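Local coordinates for protein shikimate 5-dehydrogenase (Thermus thermophilus, PDB 2D5C) that catalyses the reversible NADPH-linked reduction of 3-dehydroshikimate to shikimate, the fourth step of chorismate biosynthesis, at residues L191-F196 / L215-A220; P118-G123 / E167-A172; L27-S32 / T244-D249; H20-E25 / S251-A256; K48-A53 / G92-F97. One frame throughout, in Å; residues are numbered along the deposited sequence.

Contact 1 (L191-F196 / L215-A220); sequences LPAELF and LREAKA. With SO4 (sulfate ion), chain C.
F196 and E217 meet at about a right angle: the carboxylate oxygen OE1 of E217 sits 3.4 Å from CZ of F196, with the ring and carboxylate planes turned 72° apart. The aliphatic root of the glutamate touches the same ring atoms, CB of E217 lying 3.7 Å from CZ of F196. One helical position on, the methyl CB of A218 packs 3.8 Å from CE2 of F196. L191 covers one face of the ring from within the loop, its CD2 3.6 Å above the ring centre. The phenyl group is carried toward the helix by CG standing anti to the carbonyl carbon of F196 (chi1 -79°).

Further out, the polar end of E217 is tied back to the loop. OE1 is hydrogen-bonded to S189 OG, just ahead of 191-196, while a water lies between OE2 of E217 and O of L191, 2.7 Å from the latter and close to the former. R213 adds a long, weak ion pair to OE2. Near the E217 carboxylate a sulfate, probably from the crystallisation liquor, takes a nearly straight bond from A193 N to its O1 (2.7 Å, 171°).

This joins the loop between strands 174-177 and 201-204 to helix 213-220, in the Rossmann-type nucleotide-binding half. With an alanine in place of F196, the wall of E217 and the methyl of A218 would probably lose their apolar partner and a gap would open beneath L191. The carboxylate is thus held by a serine and a water at its oxygens, while an aromatic ring lines its flank.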
# COMPACT_ATOMS: atom_id res chain seq x y z
N LEU A 191 27.23 22.20 -17.40
CA LEU A 191 27.72 23.52 -17.04
C LEU A 191 29.17 23.79 -17.46
O LEU A 191 30.05 23.00 -17.18
CB LEU A 191 27.60 23.64 -15.51
CG LEU A 191 27.74 25.00 -14.82
CD1 LEU A 191 26.47 25.79 -15.04
CD2 LEU A 191 27.96 24.80 -13.33
N PRO A 192 29.41 24.91 -18.17
CA PRO A 192 30.78 25.25 -18.59
C PRO A 192 31.59 25.39 -17.30
O PRO A 192 31.08 25.93 -16.32
CB PRO A 192 30.61 26.61 -19.27
CG PRO A 192 29.21 26.56 -19.79
CD PRO A 192 28.45 25.91 -18.66
N ALA A 193 32.84 24.92 -17.29
CA ALA A 193 33.70 24.98 -16.11
C ALA A 193 33.76 26.35 -15.42
O ALA A 193 33.77 26.44 -14.19
CB ALA A 193 35.12 24.53 -16.47
N GLU A 194 33.80 27.42 -16.22
CA GLU A 194 33.87 28.78 -15.67
C GLU A 194 32.60 29.26 -14.97
O GLU A 194 32.60 30.35 -14.39
CB GLU A 194 34.25 29.78 -16.77
CG GLU A 194 33.28 29.82 -17.96
CD GLU A 194 33.54 31.02 -18.88
OE1 GLU A 194 34.68 31.53 -18.90
OE2 GLU A 194 32.60 31.44 -19.59
N LEU A 195 31.52 28.48 -15.03
CA LEU A 195 30.28 28.89 -14.37
C LEU A 195 30.10 28.23 -13.01
O LEU A 195 29.12 28.51 -12.29
CB LEU A 195 29.06 28.60 -15.27
CG LEU A 195 29.00 29.41 -16.57
CD1 LEU A 195 27.65 29.19 -17.25
CD2 LEU A 195 29.20 30.89 -16.28
N PHE A 196 31.03 27.36 -12.64
CA PHE A 196 30.96 26.72 -11.32
C PHE A 196 31.30 27.73 -10.23
O PHE A 196 32.09 28.66 -10.46
CB PHE A 196 31.97 25.57 -11.20
CG PHE A 196 31.53 24.28 -11.85
CD1 PHE A 196 31.58 24.13 -13.24
CD2 PHE A 196 31.09 23.20 -11.09
CE1 PHE A 196 31.19 22.93 -13.85
CE2 PHE A 196 30.70 21.99 -11.69
CZ PHE A 196 30.75 21.86 -13.07
N LEU A 215 31.02 16.15 -12.03
CA LEU A 215 31.55 15.94 -10.68
C LEU A 215 33.05 16.14 -10.61
O LEU A 215 33.56 16.66 -9.63
CB LEU A 215 31.20 14.54 -10.17
CG LEU A 215 29.75 14.33 -9.69
CD1 LEU A 215 29.56 12.88 -9.30
CD2 LEU A 215 29.45 15.26 -8.51
N ARG A 216 33.76 15.70 -11.65
CA ARG A 216 35.21 15.88 -11.67
C ARG A 216 35.53 17.37 -11.74
O ARG A 216 36.48 17.83 -11.12
CB ARG A 216 35.81 15.13 -12.87
CG ARG A 216 35.80 13.61 -12.71
CD ARG A 216 36.10 12.91 -14.04
NE ARG A 216 36.14 11.45 -13.93
CZ ARG A 216 37.21 10.76 -13.54
NH1 ARG A 216 38.33 11.39 -13.20
NH2 ARG A 216 37.18 9.43 -13.50
N GLU A 217 34.73 18.13 -12.48
CA GLU A 217 34.96 19.57 -12.57
C GLU A 217 34.69 20.21 -11.22
O GLU A 217 35.45 21.08 -10.77
CB GLU A 217 34.01 20.19 -13.60
CG GLU A 217 34.39 19.90 -15.03
CD GLU A 217 33.33 20.38 -16.00
OE1 GLU A 217 32.14 20.15 -15.72
OE2 GLU A 217 33.69 20.98 -17.04
N ALA A 218 33.61 19.79 -10.58
CA ALA A 218 33.24 20.35 -9.28
C ALA A 218 34.31 20.04 -8.24
O ALA A 218 34.71 20.92 -7.46
CB ALA A 218 31.89 19.79 -8.83
N LYS A 219 34.79 18.80 -8.21
CA LYS A 219 35.80 18.45 -7.23
C LYS A 219 37.09 19.26 -7.47
O LYS A 219 37.66 19.81 -6.53
CB LYS A 219 36.08 16.95 -7.27
CG LYS A 219 37.05 16.46 -6.23
CD LYS A 219 36.90 14.96 -5.98
CE LYS A 219 37.16 14.15 -7.23
NZ LYS A 219 36.98 12.69 -6.98
N ALA A 220 37.51 19.36 -8.72
CA ALA A 220 38.72 20.12 -9.05
C ALA A 220 38.60 21.62 -8.77
O ALA A 220 39.61 22.32 -8.58
CB ALA A 220 39.09 19.90 -10.52
S SO4 C . 33.70 23.93 -21.05
O1 SO4 C . 34.04 23.86 -19.46
O2 SO4 C . 33.38 25.32 -21.30
O3 SO4 C . 34.73 23.51 -21.74
O4 SO4 C . 32.51 23.14 -21.16
O HOH W 1 31.82 21.62 -18.62

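Contact 2 (P118-G123 / E167-A172); sequences PALVLG and EKAREA
The backbones of 118-123 and 167-172 come nearest at P118 and A172, whose CA atoms are 5.0 Å apart, and no hydrogen bond joins the two segments directly. The fold is the Rossmann-type NADP-binding half: strand 119-122 is a central strand of its parallel sheet and runs into G123, part of the NADP(+) site and first glycine of a GxGxxG pattern, while the 3-10 turn 167-171 leads toward the neighbouring strand 174-177.

L120 is the main side chain of the contact. Its CG stands anti to the backbone N (chi1 171°), which swings the branch onto the turn. There CD2 of L120 lies 3.5 Å from CA of A169 and 3.6 Å from CB of A169. Nearer its root, CB of L120 packs 3.8 Å from CB of A172. The two alanines therefore receive one leucine at two levels, A169 at the branch tip and A172 beside the stem. P118, which follows a cis peptide bond, closes the other end: its carbonyl O lies 3.6 Å from CA of A172, and its ring carbon CD faces the carbonyl of E171.

W143 of strand 142-145 touches P118, L120, K168 and E171, walling in the same side of the sheet, and L191 reaches A169 from the next loop. The 3-10 turn has its own polar brace, separate from the apolar packing against the strand. K168 folds its chain back over the turn to form a salt bridge with E171, NZ to OE1 2.6 Å, and the ammonium meets that oxygen from above the carboxylate, 47° out of its plane.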
# COMPACT_ATOMS: atom_id res chain seq x y z
N PRO A 118 22.11 29.58 -1.65
CA PRO A 118 21.12 29.20 -2.66
C PRO A 118 21.50 27.86 -3.28
O PRO A 118 22.67 27.59 -3.53
CB PRO A 118 21.22 30.32 -3.69
CG PRO A 118 21.71 31.48 -2.89
CD PRO A 118 22.75 30.85 -2.01
N ALA A 119 20.49 27.02 -3.53
CA ALA A 119 20.70 25.71 -4.13
C ALA A 119 20.16 25.80 -5.56
O ALA A 119 18.99 26.11 -5.75
CB ALA A 119 19.94 24.65 -3.35
N LEU A 120 21.01 25.53 -6.55
CA LEU A 120 20.59 25.58 -7.95
C LEU A 120 20.42 24.18 -8.52
O LEU A 120 21.34 23.37 -8.52
CB LEU A 120 21.60 26.36 -8.80
CG LEU A 120 21.40 26.31 -10.33
CD1 LEU A 120 20.04 26.88 -10.73
CD2 LEU A 120 22.52 27.09 -10.99
N VAL A 121 19.21 23.90 -9.00
CA VAL A 121 18.90 22.61 -9.59
C VAL A 121 18.92 22.78 -11.11
O VAL A 121 18.21 23.63 -11.65
CB VAL A 121 17.51 22.12 -9.14
CG1 VAL A 121 17.23 20.72 -9.72
CG2 VAL A 121 17.43 22.11 -7.60
N LEU A 122 19.80 22.04 -11.77
CA LEU A 122 19.88 22.11 -13.22
C LEU A 122 18.98 21.01 -13.77
O LEU A 122 19.19 19.83 -13.47
CB LEU A 122 21.31 21.88 -13.69
CG LEU A 122 22.38 22.80 -13.09
CD1 LEU A 122 23.72 22.40 -13.72
CD2 LEU A 122 22.06 24.28 -13.34
N GLY A 123 17.98 21.40 -14.56
CA GLY A 123 17.07 20.43 -15.12
C GLY A 123 15.74 20.50 -14.40
O GLY A 123 15.70 20.36 -13.18
N GLU A 167 24.28 31.41 -15.75
CA GLU A 167 25.47 32.01 -15.13
C GLU A 167 25.33 32.27 -13.63
O GLU A 167 26.33 32.51 -12.95
CB GLU A 167 25.89 33.29 -15.86
CG GLU A 167 25.01 34.51 -15.64
CD GLU A 167 23.97 34.72 -16.72
OE1 GLU A 167 23.38 35.82 -16.76
OE2 GLU A 167 23.72 33.79 -17.52
N LYS A 168 24.11 32.20 -13.12
CA LYS A 168 23.90 32.40 -11.69
C LYS A 168 24.48 31.22 -10.92
O LYS A 168 24.54 31.26 -9.69
CB LYS A 168 22.41 32.54 -11.40
CG LYS A 168 21.85 33.90 -11.76
CD LYS A 168 22.30 34.97 -10.78
CE LYS A 168 21.71 34.71 -9.39
NZ LYS A 168 22.03 35.81 -8.44
N ALA A 169 24.90 30.18 -11.63
CA ALA A 169 25.48 29.01 -10.96
C ALA A 169 26.72 29.43 -10.17
O ALA A 169 27.09 28.77 -9.19
CB ALA A 169 25.85 27.93 -12.00
N ARG A 170 27.36 30.51 -10.58
CA ARG A 170 28.57 30.98 -9.89
C ARG A 170 28.25 31.49 -8.50
O ARG A 170 29.15 31.60 -7.65
CB ARG A 170 29.25 32.09 -10.71
CG ARG A 170 29.86 31.61 -12.02
CD ARG A 170 30.36 32.76 -12.89
NE ARG A 170 29.33 33.77 -13.11
CZ ARG A 170 29.36 34.68 -14.08
NH1 ARG A 170 30.37 34.70 -14.94
NH2 ARG A 170 28.39 35.57 -14.19
N GLU A 171 26.98 31.81 -8.26
CA GLU A 171 26.56 32.32 -6.95
C GLU A 171 25.83 31.29 -6.09
O GLU A 171 25.42 31.59 -4.97
CB GLU A 171 25.66 33.54 -7.15
CG GLU A 171 26.35 34.68 -7.84
CD GLU A 171 25.38 35.66 -8.46
OE1 GLU A 171 24.47 36.12 -7.74
OE2 GLU A 171 25.53 35.97 -9.66
N ALA A 172 25.67 30.08 -6.60
CA ALA A 172 24.99 29.04 -5.83
C ALA A 172 25.98 28.41 -4.86
O ALA A 172 27.19 28.43 -5.10
CB ALA A 172 24.45 27.96 -6.77

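Contact 3 (L27-S32 / T244-D249); sequences LGLEGS and TGLLPD
L27 reaches into the bend of 244-249, and its side chain can be followed outward. CB leaves the backbone facing the opposite segment, and CG stands anti to the carbonyl carbon (chi1 -69°), which sends CD1 between L246 and P248. CD1 meets both: it lies 4.0 Å from CB of L246 and 4.0 Å from CB of P248. CD2, the other methyl, looks toward the carbonyl O of L247 at a looser 4.5 Å. L27 and L246 slide past each other in opposite directions, whereas L27 meets P248 at a slant.

L246 is used a second time at its tip, where CD1 touches CD1 of L29 at 4.0 Å. No hydrogen bond spans the two segments; the contact is made by leucine methyls, the CB of L246 and a proline ring. What shapes the backbones is local. G28 ends helix 16-26 with positive phi in a Schellman motif, turning the chain so that L27 and L29 both face 244-249. On the other segment T244 opens an ST turn, its OG1 accepting from N of L246 at 3.0 Å, and D249 caps the N-terminus of the following helix through G252 N.

F240 of helix 229-244 underlies L27, L29 and P248. At the outer end, L29 of the second subunit packs on both L29 and L246, extending the leucine cluster into the homodimer interface. The arrangement joins two helix-terminating turns, one after helix 16-26 of the substrate-binding domain and the other linking helix 229-244 to the C-terminal helix 250-260.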
# COMPACT_ATOMS: atom_id res chain seq x y z
N LEU A 27 16.82 -8.77 4.76
CA LEU A 27 15.65 -8.80 5.63
C LEU A 27 15.07 -10.21 5.77
O LEU A 27 14.05 -10.40 6.44
CB LEU A 27 14.58 -7.86 5.06
CG LEU A 27 14.92 -6.37 5.16
CD1 LEU A 27 13.96 -5.58 4.31
CD2 LEU A 27 14.86 -5.91 6.61
N GLY A 28 15.72 -11.17 5.12
CA GLY A 28 15.28 -12.56 5.18
C GLY A 28 13.96 -12.80 4.47
O GLY A 28 13.17 -13.65 4.90
N LEU A 29 13.72 -12.07 3.39
CA LEU A 29 12.49 -12.21 2.62
C LEU A 29 12.73 -12.89 1.29
O LEU A 29 13.76 -12.71 0.66
CB LEU A 29 11.87 -10.83 2.36
CG LEU A 29 11.62 -9.97 3.59
CD1 LEU A 29 11.39 -8.52 3.19
CD2 LEU A 29 10.42 -10.53 4.32
N GLU A 30 11.74 -13.67 0.86
CA GLU A 30 11.84 -14.34 -0.43
C GLU A 30 11.16 -13.45 -1.47
O GLU A 30 10.06 -12.95 -1.25
CB GLU A 30 11.16 -15.71 -0.37
CG GLU A 30 11.84 -16.68 0.59
CD GLU A 30 11.23 -18.07 0.55
OE1 GLU A 30 11.24 -18.69 -0.54
OE2 GLU A 30 10.75 -18.54 1.60
N GLY A 31 11.83 -13.24 -2.58
CA GLY A 31 11.27 -12.41 -3.62
C GLY A 31 12.25 -12.12 -4.73
O GLY A 31 13.40 -12.56 -4.70
N SER A 32 11.80 -11.37 -5.72
CA SER A 32 12.63 -11.03 -6.85
C SER A 32 12.37 -9.59 -7.25
O SER A 32 11.34 -9.02 -6.92
CB SER A 32 12.33 -11.95 -8.04
OG SER A 32 10.96 -11.90 -8.37
N THR A 244 6.71 -2.88 1.84
CA THR A 244 6.63 -3.90 2.89
C THR A 244 6.47 -3.46 4.34
O THR A 244 6.09 -4.28 5.19
CB THR A 244 7.91 -4.75 2.89
OG1 THR A 244 9.01 -3.92 3.29
CG2 THR A 244 8.19 -5.31 1.51
N GLY A 245 6.80 -2.21 4.63
CA GLY A 245 6.74 -1.72 5.99
C GLY A 245 8.10 -1.92 6.65
O GLY A 245 8.29 -1.59 7.82
N LEU A 246 9.05 -2.45 5.89
CA LEU A 246 10.40 -2.70 6.42
C LEU A 246 11.43 -1.83 5.70
O LEU A 246 11.38 -1.68 4.49
CB LEU A 246 10.77 -4.18 6.23
CG LEU A 246 9.93 -5.20 7.00
CD1 LEU A 246 10.28 -6.60 6.55
CD2 LEU A 246 10.16 -5.03 8.48
N LEU A 247 12.38 -1.27 6.46
CA LEU A 247 13.42 -0.44 5.86
C LEU A 247 14.76 -1.19 5.74
O LEU A 247 15.41 -1.47 6.74
CB LEU A 247 13.63 0.83 6.68
CG LEU A 247 14.60 1.89 6.13
CD1 LEU A 247 14.06 2.51 4.85
CD2 LEU A 247 14.81 2.98 7.17
N PRO A 248 15.17 -1.53 4.51
CA PRO A 248 16.45 -2.23 4.35
C PRO A 248 17.56 -1.20 4.61
O PRO A 248 17.32 0.01 4.52
CB PRO A 248 16.40 -2.72 2.91
CG PRO A 248 15.58 -1.64 2.22
CD PRO A 248 14.47 -1.40 3.22
N ASP A 249 18.77 -1.66 4.93
CA ASP A 249 19.88 -0.74 5.20
C ASP A 249 20.30 0.01 3.95
O ASP A 249 20.77 -0.60 2.99
CB ASP A 249 21.09 -1.49 5.76
CG ASP A 249 22.17 -0.54 6.24
OD1 ASP A 249 22.13 -0.14 7.43
OD2 ASP A 249 23.03 -0.16 5.43

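Contact 4 (H20-E25 / S251-A256); sequences HAFALE and SGMEEA
F22 and M253 bury the most surface here, with H20 next, and the helices that carry them, 16-26 and 250-260, run at 138° to each other with short-segment axes 8.8 Å apart. The F22 ring lies on the backbone of the opposing helix. CG is anti to the backbone N (chi1 162°), which lays the ring against G252: the carbonyl carbon C of G252 is 3.5 Å from CE2 of F22 and sits over one face, displaced toward the rim. A CB on this glycine would clash with CZ of F22, so the bare backbone is what admits the ring so closely. The stem of F22 is also used, CB packing 4.0 Å from CB of A256.

M253 passes beside that ring, with CG 3.6 Å from CD2 of F22, and then bends at its last torsion. The bend brings CE over one face of the H20 imidazole in a CH-pi contact, 3.9 Å from the ring centroid and 14° off its normal. SD trails behind, touching CB of A23.

H20 is held by bonds of its own, ND1 to S16 O and NE2 to G236 O, and stacks on Y33, which together should fix the ring that M253 covers. A serine at F22 would probably open a gap above G252 and remove the wall along which M253 runs.

S16 and Q235, both shikimate-binding residues, are close to the H20 side chain. The obliquely crossing pair packs the C-terminal helix on helix 16-26, whose first residue, S16, binds shikimate.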
# COMPACT_ATOMS: atom_id res chain seq x y z
N HIS A 20 18.01 -4.21 -4.51
CA HIS A 20 16.90 -4.82 -3.79
C HIS A 20 17.11 -6.33 -3.58
O HIS A 20 16.56 -6.94 -2.67
CB HIS A 20 15.62 -4.58 -4.59
CG HIS A 20 15.21 -3.14 -4.46
ND1 HIS A 20 15.62 -2.17 -5.31
CD2 HIS A 20 14.37 -2.56 -3.49
CE1 HIS A 20 15.05 -1.03 -4.87
NE2 HIS A 20 14.29 -1.24 -3.78
N ALA A 21 17.98 -6.97 -4.36
CA ALA A 21 18.29 -8.37 -4.10
C ALA A 21 18.93 -8.35 -2.72
O ALA A 21 18.65 -9.21 -1.88
CB ALA A 21 19.27 -8.90 -5.15
N PHE A 22 19.78 -7.36 -2.49
CA PHE A 22 20.42 -7.21 -1.19
C PHE A 22 19.34 -6.94 -0.14
O PHE A 22 19.34 -7.54 0.94
CB PHE A 22 21.40 -6.03 -1.17
CG PHE A 22 21.74 -5.56 0.21
CD1 PHE A 22 22.62 -6.29 1.01
CD2 PHE A 22 21.12 -4.44 0.76
CE1 PHE A 22 22.86 -5.92 2.33
CE2 PHE A 22 21.35 -4.06 2.08
CZ PHE A 22 22.22 -4.81 2.87
N ALA A 23 18.42 -6.04 -0.45
CA ALA A 23 17.37 -5.70 0.51
C ALA A 23 16.62 -6.94 0.97
O ALA A 23 16.43 -7.16 2.16
CB ALA A 23 16.39 -4.68 -0.12
N LEU A 24 16.18 -7.75 0.00
CA LEU A 24 15.43 -8.96 0.29
C LEU A 24 16.15 -9.95 1.19
O LEU A 24 15.62 -10.34 2.22
CB LEU A 24 15.04 -9.64 -1.02
CG LEU A 24 13.93 -8.93 -1.80
CD1 LEU A 24 13.90 -9.41 -3.24
CD2 LEU A 24 12.60 -9.15 -1.10
N GLU A 25 17.36 -10.35 0.81
CA GLU A 25 18.11 -11.32 1.61
C GLU A 25 18.47 -10.74 2.97
O GLU A 25 18.43 -11.44 3.99
CB GLU A 25 19.36 -11.79 0.86
CG GLU A 25 20.47 -10.75 0.67
CD GLU A 25 21.29 -10.51 1.94
OE1 GLU A 25 21.48 -11.47 2.72
OE2 GLU A 25 21.76 -9.37 2.14
N SER A 251 22.87 2.05 3.34
CA SER A 251 24.30 1.93 3.04
C SER A 251 24.59 0.58 2.40
O SER A 251 25.45 0.48 1.52
CB SER A 251 25.12 2.10 4.32
OG SER A 251 25.00 3.42 4.83
N GLY A 252 23.87 -0.44 2.83
CA GLY A 252 24.06 -1.76 2.25
C GLY A 252 23.61 -1.77 0.81
O GLY A 252 24.24 -2.38 -0.06
N MET A 253 22.50 -1.09 0.53
CA MET A 253 22.00 -1.02 -0.83
C MET A 253 22.95 -0.20 -1.70
O MET A 253 23.11 -0.49 -2.89
CB MET A 253 20.59 -0.42 -0.84
CG MET A 253 19.57 -1.35 -0.20
SD MET A 253 17.89 -0.66 -0.14
CE MET A 253 17.53 -0.58 -1.88
N GLU A 254 23.58 0.81 -1.12
CA GLU A 254 24.49 1.65 -1.89
C GLU A 254 25.68 0.80 -2.31
O GLU A 254 26.08 0.79 -3.48
CB GLU A 254 24.98 2.83 -1.05
CG GLU A 254 25.67 3.91 -1.88
CD GLU A 254 26.38 4.93 -1.02
OE1 GLU A 254 25.80 5.35 0.01
OE2 GLU A 254 27.51 5.32 -1.38
N GLU A 255 26.22 0.06 -1.34
CA GLU A 255 27.36 -0.81 -1.58
C GLU A 255 27.05 -1.83 -2.67
O GLU A 255 27.90 -2.14 -3.51
CB GLU A 255 27.74 -1.53 -0.29
CG GLU A 255 28.92 -2.48 -0.42
CD GLU A 255 30.10 -1.84 -1.12
OE1 GLU A 255 30.42 -0.67 -0.81
OE2 GLU A 255 30.73 -2.51 -1.97
N ALA A 256 25.82 -2.34 -2.67
CA ALA A 256 25.39 -3.32 -3.65
C ALA A 256 25.33 -2.74 -5.06
O ALA A 256 25.63 -3.43 -6.04
CB ALA A 256 24.02 -3.88 -3.26

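Contact 5 (K48-A53 / G92-F97); sequences KEVRRA and GRLFGF
The guanidinium of R51 has L94 over one face, CG lying 3.8 Å above the plane at its centre, and the carbonyl of G92 at its edge. NH1 donates to G92 O at 2.8 Å with an N-H...O angle of 148°, the oxygen only 11° out of the guanidinium plane and using a lone pair in the carbonyl plane. An extended chain from CG to NE carries the group there, and its methylenes share the leucine: CG of R51 is 3.7 Å from CG of L94, the two side chains crossing at about a right angle. D72 forms a salt bridge to NH1 as well and also accepts from L94 N, so one carboxylate positions both sides of the contact.

The pair places helix 43-53 across strand 93-97, at 107°, in the mixed sheet of the substrate-binding domain. G92, with positive phi, lies in the turn of the beta-hairpin 86-90/93-97, and its CA makes a CA-H...O contact with R51 O at 3.5 Å. Deeper in, CG1 of V50 meets CD2 of L94 at 3.9 Å. R93, whose CB points away from the helix, forms a salt bridge with E77 of the second subunit.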
# COMPACT_ATOMS: atom_id res chain seq x y z
N LYS A 48 -1.28 -2.64 -16.23
CA LYS A 48 -2.39 -3.59 -16.10
C LYS A 48 -1.82 -4.88 -15.55
O LYS A 48 -2.43 -5.53 -14.69
CB LYS A 48 -3.04 -3.87 -17.46
CG LYS A 48 -4.30 -3.06 -17.74
CD LYS A 48 -5.53 -3.96 -17.75
CE LYS A 48 -5.47 -4.98 -18.89
NZ LYS A 48 -6.65 -5.89 -18.89
N GLU A 49 -0.65 -5.26 -16.04
CA GLU A 49 0.01 -6.48 -15.59
C GLU A 49 0.48 -6.31 -14.16
O GLU A 49 0.38 -7.24 -13.35
CB GLU A 49 1.20 -6.79 -16.49
CG GLU A 49 0.80 -7.18 -17.90
CD GLU A 49 1.96 -7.09 -18.87
OE1 GLU A 49 2.50 -5.98 -19.06
OE2 GLU A 49 2.34 -8.14 -19.43
N VAL A 50 0.99 -5.13 -13.84
CA VAL A 50 1.47 -4.83 -12.49
C VAL A 50 0.36 -5.06 -11.49
O VAL A 50 0.58 -5.57 -10.39
CB VAL A 50 1.97 -3.37 -12.38
CG1 VAL A 50 2.30 -3.03 -10.92
CG2 VAL A 50 3.21 -3.18 -13.23
N ARG A 51 -0.86 -4.70 -11.87
CA ARG A 51 -2.01 -4.86 -10.99
C ARG A 51 -2.23 -6.31 -10.59
O ARG A 51 -2.74 -6.59 -9.50
CB ARG A 51 -3.27 -4.33 -11.66
CG ARG A 51 -3.28 -2.83 -11.88
CD ARG A 51 -4.50 -2.41 -12.69
NE ARG A 51 -4.53 -0.98 -12.93
CZ ARG A 51 -5.04 -0.09 -12.08
NH1 ARG A 51 -5.58 -0.49 -10.94
NH2 ARG A 51 -5.01 1.20 -12.39
N ARG A 52 -1.86 -7.23 -11.47
CA ARG A 52 -2.07 -8.65 -11.21
C ARG A 52 -0.90 -9.45 -10.64
O ARG A 52 -1.11 -10.36 -9.83
CB ARG A 52 -2.52 -9.35 -12.50
CG ARG A 52 -3.71 -8.73 -13.22
CD ARG A 52 -3.86 -9.36 -14.60
NE ARG A 52 -4.93 -8.76 -15.39
CZ ARG A 52 -6.23 -8.91 -15.15
NH1 ARG A 52 -6.63 -9.65 -14.12
NH2 ARG A 52 -7.13 -8.31 -15.92
N ALA A 53 0.32 -9.12 -11.04
CA ALA A 53 1.46 -9.91 -10.59
C ALA A 53 2.62 -9.27 -9.84
O ALA A 53 3.60 -9.95 -9.57
CB ALA A 53 2.00 -10.69 -11.79
N GLY A 92 -5.20 -5.07 -6.53
CA GLY A 92 -5.27 -4.71 -7.94
C GLY A 92 -5.35 -3.22 -8.21
O GLY A 92 -5.53 -2.80 -9.36
N ARG A 93 -5.21 -2.43 -7.15
CA ARG A 93 -5.24 -0.97 -7.26
C ARG A 93 -3.78 -0.50 -7.23
O ARG A 93 -2.93 -1.14 -6.61
CB ARG A 93 -6.00 -0.36 -6.07
CG ARG A 93 -7.33 -1.04 -5.74
CD ARG A 93 -8.32 -0.97 -6.89
NE ARG A 93 -9.58 -1.62 -6.53
CZ ARG A 93 -10.64 -1.68 -7.32
NH1 ARG A 93 -10.59 -1.13 -8.53
NH2 ARG A 93 -11.75 -2.28 -6.90
N LEU A 94 -3.50 0.61 -7.90
CA LEU A 94 -2.14 1.14 -7.94
C LEU A 94 -2.08 2.50 -7.26
O LEU A 94 -2.86 3.39 -7.57
CB LEU A 94 -1.67 1.28 -9.39
CG LEU A 94 -1.65 0.03 -10.30
CD1 LEU A 94 -1.08 0.43 -11.66
CD2 LEU A 94 -0.81 -1.09 -9.67
N PHE A 95 -1.15 2.64 -6.31
CA PHE A 95 -0.94 3.88 -5.55
C PHE A 95 0.44 4.44 -5.93
O PHE A 95 1.43 3.71 -5.90
CB PHE A 95 -0.95 3.59 -4.05
CG PHE A 95 -2.29 3.13 -3.52
CD1 PHE A 95 -2.38 2.51 -2.28
CD2 PHE A 95 -3.46 3.34 -4.25
CE1 PHE A 95 -3.62 2.10 -1.77
CE2 PHE A 95 -4.70 2.94 -3.74
CZ PHE A 95 -4.78 2.32 -2.51
N GLY A 96 0.51 5.72 -6.28
CA GLY A 96 1.78 6.31 -6.66
C GLY A 96 2.44 7.22 -5.64
O GLY A 96 1.80 8.06 -5.02
N PHE A 97 3.75 7.07 -5.48
CA PHE A 97 4.50 7.88 -4.53
C PHE A 97 5.78 8.36 -5.17
O PHE A 97 6.15 7.91 -6.25
CB PHE A 97 4.89 7.07 -3.29
CG PHE A 97 3.74 6.42 -2.60
CD1 PHE A 97 3.24 5.20 -3.05
CD2 PHE A 97 3.17 7.01 -1.47
CE1 PHE A 97 2.17 4.58 -2.39
CE2 PHE A 97 2.11 6.39 -0.81
CZ PHE A 97 1.61 5.18 -1.27

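How the contacts relate
The five contacts fall on the two halves of the enzyme. Contacts 1 and 2 sit together on the NADP-binding half, centres 12 Å apart, where CB of A169 touches both CD1 of L191 (3.8 Å) and O of L195 (3.3 Å). Contacts 3 and 4 are likewise neighbours, with centres 10 Å apart: SD of M253 lies 3.4 Å from CG of P248. Contact 5 reaches the same sheet as contact 3, about 19 Å from it between centres, and both meet the second subunit. Of contacts 3, 4 and 5, contact 4 lies nearest the bound shikimate. The H20 side chain is about 7 Å from the ligand, the side chains of P248 and V50 about 13 Å. Contact 2 holds G123 of the cofactor site.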